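Local coordinates for WbbM protein (Klebsiella pneumoniae, PDB 6U4B) that is a bifunctional glycosyltransferase that acts as an O-antigen polymerase and carries a magnesium ion in its glycosyltransferase family 8 region, at residues A[434-442]-A[537-545]. Numbering follows the deposited sequence.
Sequences IVMEGFVKF and FFPNLKFAT
In the glycosyltransferase family 8 region, the short helix 434-441 packs against the turn 537-542 and the first turn of helix 543-554, with the CA of G438 against the CZ end of the F537 ring and the CD2 methyl of L541. F537 CZ lies 3.6 Å from G438 CA, and L541 CD2 presses closer, 3.5 Å from G438 CA, a tight carbon contact. F537 reaches the helix because its CG lies anti to the backbone N (chi1 173°), which brings the ring rim beside the carbonyl oxygens of I434 and V435; both lie near the ring plane, V435 O 3.5 Å from F537 CZ. Next to it, the end of I434 crosses F538 at about a right angle, CD1 resting 3.6 Å from CE1, while its other branch, CG2, slides past the methyl of T545.

The polar link is made by E437, whose extended chain carries its carboxylate to the start of helix 543-554. There T545 OG1 donates to the syn lone pair of OE1 at 2.7 Å. The same oxygen receives a hydrogen bond from a water that in turn accepts one from K542 N, the N-cap residue, while OE2 forms a salt bridge with K432; two donors and a nearby lysine would probably favour the ionised carboxylate. At the far end, the rim of F442 meets the backbone of N540, with CZ 3.2 Å from its O near the ring plane. N540 OD1 accepts from N245 N of the second subunit, placing this packing at the trimer interface.

F538 stacks on F549 of helix 543-554, and I434 packs against the same residue. V435 is about 9 Å from the magnesium ligand H560 between side chains. Helix 434-441 follows strand 428-432 of the mixed sheet after a single residue, and its F439 and V440 lean on helix 455-461.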
ATOM      1  N   ILE A 434     -14.434  18.851 -27.552  1.00 41.33           N
ATOM      2  CA  ILE A 434     -15.871  19.095 -27.448  1.00 46.94           C
ATOM      3  C   ILE A 434     -16.179  20.364 -26.663  1.00 43.88           C
ATOM      4  O   ILE A 434     -17.276  20.918 -26.805  1.00 43.87           O
ATOM      5  CB  ILE A 434     -16.606  17.896 -26.824  1.00 47.84           C
ATOM      6  CG1 ILE A 434     -16.251  17.743 -25.345  1.00 53.23           C
ATOM      7  CG2 ILE A 434     -16.287  16.619 -27.589  1.00 40.66           C
ATOM      8  CD1 ILE A 434     -16.983  16.603 -24.669  1.00 57.77           C
ATOM      9  N   VAL A 435     -15.244  20.850 -25.843  1.00 42.95           N
ATOM     10  CA  VAL A 435     -15.454  22.134 -25.179  1.00 43.07           C
ATOM     11  C   VAL A 435     -15.421  23.264 -26.198  1.00 47.18           C
ATOM     12  O   VAL A 435     -16.273  24.163 -26.177  1.00 50.10           O
ATOM     13  CB  VAL A 435     -14.418  22.348 -24.061  1.00 43.15           C
ATOM     14  CG1 VAL A 435     -14.559  23.744 -23.477  1.00 46.24           C
ATOM     15  CG2 VAL A 435     -14.587  21.303 -22.973  1.00 42.84           C
ATOM     16  N   MET A 436     -14.443  23.240 -27.107  1.00 46.13           N
ATOM     17  CA  MET A 436     -14.446  24.199 -28.206  1.00 48.87           C
ATOM     18  C   MET A 436     -15.670  24.013 -29.091  1.00 50.11           C
ATOM     19  O   MET A 436     -16.212  24.993 -29.616  1.00 44.77           O
ATOM     20  CB  MET A 436     -13.163  24.068 -29.028  1.00 44.24           C
ATOM     21  CG  MET A 436     -13.094  25.002 -30.235  1.00 41.91           C
ATOM     22  SD  MET A 436     -13.108  26.750 -29.791  1.00 49.07           S
ATOM     23  CE  MET A 436     -11.483  26.928 -29.053  1.00 47.78           C
ATOM     24  N   GLU A 437     -16.127  22.769 -29.260  1.00 54.67           N
ATOM     25  CA  GLU A 437     -17.373  22.529 -29.980  1.00 58.04           C
ATOM     26  C   GLU A 437     -18.528  23.280 -29.330  1.00 57.38           C
ATOM     27  O   GLU A 437     -19.390  23.831 -30.024  1.00 58.54           O
ATOM     28  CB  GLU A 437     -17.664  21.029 -30.038  1.00 55.47           C
ATOM     29  CG  GLU A 437     -18.860  20.652 -30.905  1.00 56.52           C
ATOM     30  CD  GLU A 437     -19.139  19.162 -30.888  1.00 58.39           C
ATOM     31  OE1 GLU A 437     -20.324  18.775 -30.791  1.00 61.01           O
ATOM     32  OE2 GLU A 437     -18.171  18.375 -30.962  1.00 58.71           O
ATOM     33  N   GLY A 438     -18.552  23.325 -27.996  1.00 56.47           N
ATOM     34  CA  GLY A 438     -19.575  24.099 -27.312  1.00 55.93           C
ATOM     35  C   GLY A 438     -19.364  25.595 -27.444  1.00 54.44           C
ATOM     36  O   GLY A 438     -20.327  26.354 -27.584  1.00 55.09           O
ATOM     37  N   PHE A 439     -18.104  26.041 -27.397  1.00 53.00           N
ATOM     38  CA  PHE A 439     -17.819  27.462 -27.568  1.00 53.10           C
ATOM     39  C   PHE A 439     -18.304  27.962 -28.922  1.00 50.73           C
ATOM     40  O   PHE A 439     -18.857  29.063 -29.026  1.00 53.01           O
ATOM     41  CB  PHE A 439     -16.321  27.726 -27.409  1.00 55.58           C
ATOM     42  CG  PHE A 439     -15.825  27.602 -25.995  1.00 54.80           C
ATOM     43  CD1 PHE A 439     -16.710  27.596 -24.930  1.00 61.17           C
ATOM     44  CD2 PHE A 439     -14.468  27.500 -25.732  1.00 53.74           C
ATOM     45  CE1 PHE A 439     -16.252  27.484 -23.629  1.00 61.66           C
ATOM     46  CE2 PHE A 439     -14.004  27.388 -24.435  1.00 58.10           C
ATOM     47  CZ  PHE A 439     -14.899  27.380 -23.382  1.00 61.29           C
ATOM     48  N   VAL A 440     -18.105  27.168 -29.975  1.00 49.70           N
ATOM     49  CA  VAL A 440     -18.560  27.570 -31.302  1.00 51.27           C
ATOM     50  C   VAL A 440     -20.082  27.571 -31.363  1.00 53.28           C
ATOM     51  O   VAL A 440     -20.701  28.513 -31.870  1.00 57.67           O
ATOM     52  CB  VAL A 440     -17.953  26.656 -32.380  1.00 54.30           C
ATOM     53  CG1 VAL A 440     -18.533  26.995 -33.748  1.00 51.75           C
ATOM     54  CG2 VAL A 440     -16.442  26.784 -32.393  1.00 56.21           C
ATOM     55  N   LYS A 441     -20.707  26.516 -30.837  1.00 61.39           N
ATOM     56  CA  LYS A 441     -22.159  26.397 -30.906  1.00 60.41           C
ATOM     57  C   LYS A 441     -22.859  27.500 -30.123  1.00 62.70           C
ATOM     58  O   LYS A 441     -23.917  27.982 -30.543  1.00 66.01           O
ATOM     59  CB  LYS A 441     -22.586  25.021 -30.389  1.00 57.70           C
ATOM     60  CG  LYS A 441     -24.076  24.749 -30.459  1.00 56.74           C
ATOM     61  CD  LYS A 441     -24.395  23.404 -29.829  1.00 54.36           C
ATOM     62  CE  LYS A 441     -25.891  23.153 -29.786  1.00 56.32           C
ATOM     63  NZ  LYS A 441     -26.484  23.041 -31.150  1.00 60.49           N
ATOM     64  N   PHE A 442     -22.288  27.923 -28.996  1.00 62.13           N
ATOM     65  CA  PHE A 442     -22.922  28.911 -28.134  1.00 65.78           C
ATOM     66  C   PHE A 442     -22.346  30.309 -28.303  1.00 68.52           C
ATOM     67  O   PHE A 442     -22.620  31.183 -27.473  1.00 73.24           O
ATOM     68  CB  PHE A 442     -22.824  28.468 -26.674  1.00 70.37           C
ATOM     69  CG  PHE A 442     -23.627  27.239 -26.368  1.00 77.65           C
ATOM     70  CD1 PHE A 442     -25.011  27.291 -26.359  1.00 83.11           C
ATOM     71  CD2 PHE A 442     -23.003  26.033 -26.097  1.00 79.78           C
ATOM     72  CE1 PHE A 442     -25.755  26.164 -26.084  1.00 85.42           C
ATOM     73  CE2 PHE A 442     -23.744  24.903 -25.821  1.00 80.85           C
ATOM     74  CZ  PHE A 442     -25.122  24.970 -25.816  1.00 83.34           C
ATOM     75  N   PHE A 537     -22.800  22.119 -18.915  1.00 85.17           N
ATOM     76  CA  PHE A 537     -22.295  22.480 -20.234  1.00 71.95           C
ATOM     77  C   PHE A 537     -22.537  21.409 -21.286  1.00 60.06           C
ATOM     78  O   PHE A 537     -23.099  21.696 -22.347  1.00 56.94           O
ATOM     79  CB  PHE A 537     -20.790  22.783 -20.129  1.00 66.00           C
ATOM     80  CG  PHE A 537     -20.111  23.010 -21.453  1.00 61.74           C
ATOM     81  CD1 PHE A 537     -20.051  24.278 -22.008  1.00 62.70           C
ATOM     82  CD2 PHE A 537     -19.508  21.959 -22.129  1.00 57.67           C
ATOM     83  CE1 PHE A 537     -19.417  24.490 -23.219  1.00 62.94           C
ATOM     84  CE2 PHE A 537     -18.877  22.165 -23.340  1.00 58.24           C
ATOM     85  CZ  PHE A 537     -18.830  23.433 -23.886  1.00 60.61           C
ATOM     86  N   PHE A 538     -22.121  20.177 -21.018  1.00 54.77           N
ATOM     87  CA  PHE A 538     -22.099  19.101 -22.003  1.00 54.52           C
ATOM     88  C   PHE A 538     -23.478  18.635 -22.476  1.00 57.53           C
ATOM     89  O   PHE A 538     -23.626  18.318 -23.663  1.00 56.10           O
ATOM     90  CB  PHE A 538     -21.304  17.921 -21.442  1.00 55.14           C
ATOM     91  CG  PHE A 538     -19.876  18.261 -21.125  1.00 56.26           C
ATOM     92  CD1 PHE A 538     -18.945  18.403 -22.140  1.00 54.74           C
ATOM     93  CD2 PHE A 538     -19.466  18.448 -19.815  1.00 56.56           C
ATOM     94  CE1 PHE A 538     -17.630  18.723 -21.856  1.00 52.13           C
ATOM     95  CE2 PHE A 538     -18.153  18.765 -19.523  1.00 54.54           C
ATOM     96  CZ  PHE A 538     -17.233  18.904 -20.546  1.00 51.49           C
ATOM     97  N   PRO A 539     -24.502  18.555 -21.616  1.00 56.09           N
ATOM     98  CA  PRO A 539     -25.828  18.139 -22.110  1.00 55.81           C
ATOM     99  C   PRO A 539     -26.443  19.088 -23.130  1.00 54.82           C
ATOM    100  O   PRO A 539     -27.427  18.708 -23.777  1.00 54.41           O
ATOM    101  CB  PRO A 539     -26.678  18.077 -20.834  1.00 55.45           C
ATOM    102  CG  PRO A 539     -25.697  17.838 -19.749  1.00 56.38           C
ATOM    103  CD  PRO A 539     -24.484  18.621 -20.142  1.00 55.60           C
ATOM    104  N   ASN A 540     -25.911  20.296 -23.293  1.00 57.36           N
ATOM    105  CA  ASN A 540     -26.449  21.255 -24.251  1.00 60.60           C
ATOM    106  C   ASN A 540     -25.733  21.221 -25.595  1.00 55.93           C
ATOM    107  O   ASN A 540     -26.082  22.000 -26.487  1.00 58.80           O
ATOM    108  CB  ASN A 540     -26.390  22.669 -23.670  1.00 64.65           C
ATOM    109  CG  ASN A 540     -27.205  22.813 -22.404  1.00 72.20           C
ATOM    110  OD1 ASN A 540     -28.233  22.158 -22.236  1.00 76.89           O
ATOM    111  ND2 ASN A 540     -26.748  23.674 -21.501  1.00 75.28           N
ATOM    112  N   LEU A 541     -24.743  20.346 -25.758  1.00 55.45           N
ATOM    113  CA  LEU A 541     -24.079  20.159 -27.037  1.00 52.78           C
ATOM    114  C   LEU A 541     -25.011  19.444 -28.013  1.00 56.87           C
ATOM    115  O   LEU A 541     -26.161  19.122 -27.699  1.00 52.97           O
ATOM    116  CB  LEU A 541     -22.791  19.363 -26.846  1.00 51.46           C
ATOM    117  CG  LEU A 541     -21.604  20.057 -26.182  1.00 52.52           C
ATOM    118  CD1 LEU A 541     -20.691  19.037 -25.526  1.00 51.06           C
ATOM    119  CD2 LEU A 541     -20.836  20.852 -27.216  1.00 53.09           C
ATOM    120  N   LYS A 542     -24.503  19.195 -29.219  1.00 57.39           N
ATOM    121  CA  LYS A 542     -25.188  18.306 -30.147  1.00 55.74           C
ATOM    122  C   LYS A 542     -25.457  16.968 -29.465  1.00 51.14           C
ATOM    123  O   LYS A 542     -24.601  16.440 -28.751  1.00 47.63           O
ATOM    124  CB  LYS A 542     -24.338  18.106 -31.406  1.00 56.76           C
ATOM    125  CG  LYS A 542     -25.031  17.377 -32.551  1.00 60.62           C
ATOM    126  CD  LYS A 542     -24.016  16.711 -33.474  1.00 65.74           C
ATOM    127  CE  LYS A 542     -23.010  17.707 -34.041  1.00 68.47           C
ATOM    128  NZ  LYS A 542     -23.565  18.497 -35.175  1.00 75.57           N
ATOM    129  N   PHE A 543     -26.665  16.431 -29.673  1.00 38.70           N
ATOM    130  CA  PHE A 543     -27.075  15.227 -28.953  1.00 41.18           C
ATOM    131  C   PHE A 543     -26.113  14.074 -29.202  1.00 41.12           C
ATOM    132  O   PHE A 543     -25.761  13.341 -28.271  1.00 40.70           O
ATOM    133  CB  PHE A 543     -28.494  14.829 -29.358  1.00 43.87           C
ATOM    134  CG  PHE A 543     -29.074  13.715 -28.531  1.00 41.01           C
ATOM    135  CD1 PHE A 543     -29.868  13.997 -27.435  1.00 43.13           C
ATOM    136  CD2 PHE A 543     -28.831  12.388 -28.849  1.00 41.74           C
ATOM    137  CE1 PHE A 543     -30.408  12.977 -26.672  1.00 47.88           C
ATOM    138  CE2 PHE A 543     -29.371  11.368 -28.089  1.00 42.22           C
ATOM    139  CZ  PHE A 543     -30.159  11.664 -26.999  1.00 39.01           C
ATOM    140  N   ALA A 544     -25.681  13.895 -30.451  1.00 39.33           N
ATOM    141  CA  ALA A 544     -24.754  12.814 -30.762  1.00 39.03           C
ATOM    142  C   ALA A 544     -23.440  12.978 -30.007  1.00 46.41           C
ATOM    143  O   ALA A 544     -22.856  11.991 -29.543  1.00 40.65           O
ATOM    144  CB  ALA A 544     -24.501  12.757 -32.267  1.00 38.87           C
ATOM    145  N   THR A 545     -22.959  14.218 -29.878  1.00 47.16           N
ATOM    146  CA  THR A 545     -21.727  14.460 -29.133  1.00 46.04           C
ATOM    147  C   THR A 545     -21.916  14.175 -27.649  1.00 44.72           C
ATOM    148  O   THR A 545     -21.041  13.580 -27.009  1.00 41.10           O
ATOM    149  CB  THR A 545     -21.257  15.900 -29.344  1.00 47.01           C
ATOM    150  OG1 THR A 545     -21.083  16.153 -30.745  1.00 41.30           O
ATOM    151  CG2 THR A 545     -19.935  16.142 -28.625  1.00 46.08           C
TER
HETATM  152  O   HOH W   1     -22.226  20.309 -30.246  1.00 42.17           O